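Local structure of probable 2-phosphosulfolactate phosphatase (Clostridium acetobutylicum, 1VR0) at residues G206-A211 and K224-C229. The protein probably catalyses the magnesium-dependent hydrolysis of (2R)-O-phospho-3-sulfolactate to (2R)-3-sulfolactate and phosphate. Sequence-based numbering, arbitrary orientation.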
loop_
_atom_site.group_PDB
_atom_site.type_symbol
_atom_site.label_atom_id
_atom_site.label_comp_id
_atom_site.label_asym_id
_atom_site.label_seq_id
_atom_site.Cartn_x
_atom_site.Cartn_y
_atom_site.Cartn_z
ATOM N N GLY A 206 -12.193 11.862 -12.208
ATOM C CA GLY A 206 -12.668 12.526 -11.003
ATOM C C GLY A 206 -11.822 12.221 -9.785
ATOM O O GLY A 206 -11.457 13.102 -9.036
ATOM N N PHE A 207 -11.486 10.958 -9.601
ATOM C CA PHE A 207 -10.861 10.530 -8.383
ATOM C C PHE A 207 -9.364 10.814 -8.385
ATOM O O PHE A 207 -8.753 11.021 -7.351
ATOM C CB PHE A 207 -11.162 9.044 -8.183
ATOM C CG PHE A 207 -10.818 8.557 -6.846
ATOM C CD1 PHE A 207 -11.734 8.636 -5.825
ATOM C CD2 PHE A 207 -9.547 8.062 -6.583
ATOM C CE1 PHE A 207 -11.388 8.210 -4.545
ATOM C CE2 PHE A 207 -9.192 7.627 -5.295
ATOM C CZ PHE A 207 -10.109 7.689 -4.296
ATOM N N VAL A 208 -8.763 10.838 -9.559
ATOM C CA VAL A 208 -7.355 11.157 -9.654
ATOM C C VAL A 208 -7.076 12.572 -9.121
ATOM O O VAL A 208 -5.999 12.852 -8.592
ATOM C CB VAL A 208 -6.862 11.043 -11.107
ATOM C CG1 VAL A 208 -5.401 11.543 -11.233
ATOM C CG2 VAL A 208 -6.969 9.610 -11.596
ATOM N N LYS A 209 -8.055 13.466 -9.251
ATOM C CA LYS A 209 -7.879 14.831 -8.738
ATOM C C LYS A 209 -7.567 14.902 -7.228
ATOM O O LYS A 209 -7.099 15.918 -6.763
ATOM C CB LYS A 209 -9.065 15.703 -9.105
ATOM C CG LYS A 209 -9.147 15.871 -10.585
ATOM C CD LYS A 209 -10.302 16.715 -10.990
ATOM C CE LYS A 209 -10.497 16.691 -12.478
ATOM N NZ LYS A 209 -11.736 17.380 -12.806
ATOM N N TYR A 210 -7.785 13.809 -6.486
ATOM C CA TYR A 210 -7.367 13.712 -5.078
ATOM C C TYR A 210 -5.899 13.324 -4.899
ATOM O O TYR A 210 -5.381 13.442 -3.811
ATOM C CB TYR A 210 -8.250 12.709 -4.319
ATOM C CG TYR A 210 -9.717 13.078 -4.349
ATOM C CD1 TYR A 210 -10.139 14.318 -3.892
ATOM C CD2 TYR A 210 -10.690 12.199 -4.844
ATOM C CE1 TYR A 210 -11.472 14.700 -3.942
ATOM C CE2 TYR A 210 -12.072 12.588 -4.912
ATOM C CZ TYR A 210 -12.429 13.842 -4.464
ATOM O OH TYR A 210 -13.730 14.278 -4.482
ATOM N N ALA A 211 -5.232 12.856 -5.954
ATOM C CA ALA A 211 -3.821 12.491 -5.857
ATOM C C ALA A 211 -2.948 13.712 -5.626
ATOM O O ALA A 211 -3.144 14.726 -6.267
ATOM C CB ALA A 211 -3.364 11.768 -7.112
ATOM N N LYS A 224 -3.828 19.127 -20.646
ATOM C CA LYS A 224 -3.970 18.327 -21.872
ATOM C C LYS A 224 -3.461 16.900 -21.679
ATOM O O LYS A 224 -4.124 15.956 -22.096
ATOM C CB LYS A 224 -3.205 18.932 -23.048
ATOM C CG LYS A 224 -3.495 20.387 -23.350
ATOM C CD LYS A 224 -4.376 20.548 -24.549
ATOM C CE LYS A 224 -4.561 22.036 -24.934
ATOM N NZ LYS A 224 -3.459 22.528 -25.802
ATOM N N ASP A 225 -2.268 16.749 -21.101
ATOM C CA ASP A 225 -1.713 15.407 -20.886
ATOM C C ASP A 225 -2.607 14.620 -19.935
ATOM O O ASP A 225 -2.856 13.439 -20.154
ATOM C CB ASP A 225 -0.292 15.452 -20.307
ATOM C CG ASP A 225 0.776 15.877 -21.313
ATOM O OD1 ASP A 225 0.603 15.826 -22.578
ATOM O OD2 ASP A 225 1.848 16.252 -20.812
ATOM N N PHE A 226 -3.089 15.288 -18.882
ATOM C CA PHE A 226 -3.979 14.660 -17.895
ATOM C C PHE A 226 -5.262 14.096 -18.556
ATOM O O PHE A 226 -5.652 12.960 -18.308
ATOM C CB PHE A 226 -4.339 15.657 -16.766
ATOM C CG PHE A 226 -5.506 15.221 -15.931
ATOM C CD1 PHE A 226 -5.380 14.192 -15.042
ATOM C CD2 PHE A 226 -6.755 15.828 -16.070
ATOM C CE1 PHE A 226 -6.470 13.752 -14.294
ATOM C CE2 PHE A 226 -7.863 15.395 -15.312
ATOM C CZ PHE A 226 -7.712 14.349 -14.426
ATOM N N GLU A 227 -5.913 14.896 -19.397
ATOM C CA GLU A 227 -7.151 14.440 -20.015
ATOM C C GLU A 227 -6.881 13.290 -20.974
ATOM O O GLU A 227 -7.703 12.376 -21.105
ATOM C CB GLU A 227 -7.826 15.548 -20.818
ATOM C CG GLU A 227 -7.896 16.889 -20.131
ATOM C CD GLU A 227 -9.267 17.227 -19.636
ATOM O OE1 GLU A 227 -9.860 18.128 -20.260
ATOM O OE2 GLU A 227 -9.730 16.605 -18.634
ATOM N N TYR A 228 -5.753 13.364 -21.672
ATOM C CA TYR A 228 -5.382 12.355 -22.633
ATOM C C TYR A 228 -5.105 11.016 -21.927
ATOM O O TYR A 228 -5.632 9.980 -22.323
ATOM C CB TYR A 228 -4.160 12.831 -23.446
ATOM C CG TYR A 228 -3.593 11.760 -24.317
ATOM C CD1 TYR A 228 -4.150 11.492 -25.560
ATOM C CD2 TYR A 228 -2.548 10.961 -23.882
ATOM C CE1 TYR A 228 -3.656 10.474 -26.371
ATOM C CE2 TYR A 228 -2.047 9.934 -24.682
ATOM C CZ TYR A 228 -2.603 9.709 -25.927
ATOM O OH TYR A 228 -2.119 8.721 -26.747
ATOM N N CYS A 229 -4.297 11.052 -20.873
ATOM C CA CYS A 229 -3.944 9.840 -20.123
ATOM C C CYS A 229 -5.106 9.164 -19.397
ATOM O O CYS A 229 -4.982 8.014 -18.971
ATOM C CB CYS A 229 -2.837 10.139 -19.118
ATOM S SG CYS A 229 -1.292 10.657 -19.912
#
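With CG anti to the backbone N (chi1 165°), Phe226 sends its ring from helix 223-229 toward Val208, whose CG1 is likewise anti to its own N (chi1 173°). The two side chains run antiparallel, their ends offset from one another, joining two short helices of the C-terminal helical part of the ComB fold. Val208 CG1 meets the ring edge near its plane, 3.9 Å from Phe226 CE1. The extended chain of Lys209 runs roughly perpendicular to the Phe226 side chain and brings CE obliquely to 4.1 Å from Phe226 CE2. No hydrogen bond links the segments; with 125 Å² buried and the closest CA atoms, those of Val208 and Phe226, 9.6 Å apart, the ring spans most of the gap. Tyr214 and Met218 of helix 212-219 also pack on Phe226, the tyrosine edge-to-face, while Ile169 of helix 165-181 touches Val208. Next to Phe226, Asp225 forms a salt bridge with Arg41 of the sulfolactate pocket; the Phe226 side chain itself lies about 9 Å from the bound sulfolactate. Val208 also opens a type I turn ending at Ala211, closed by a 2.7 Å hydrogen bond from Ala211 N to Val208 O.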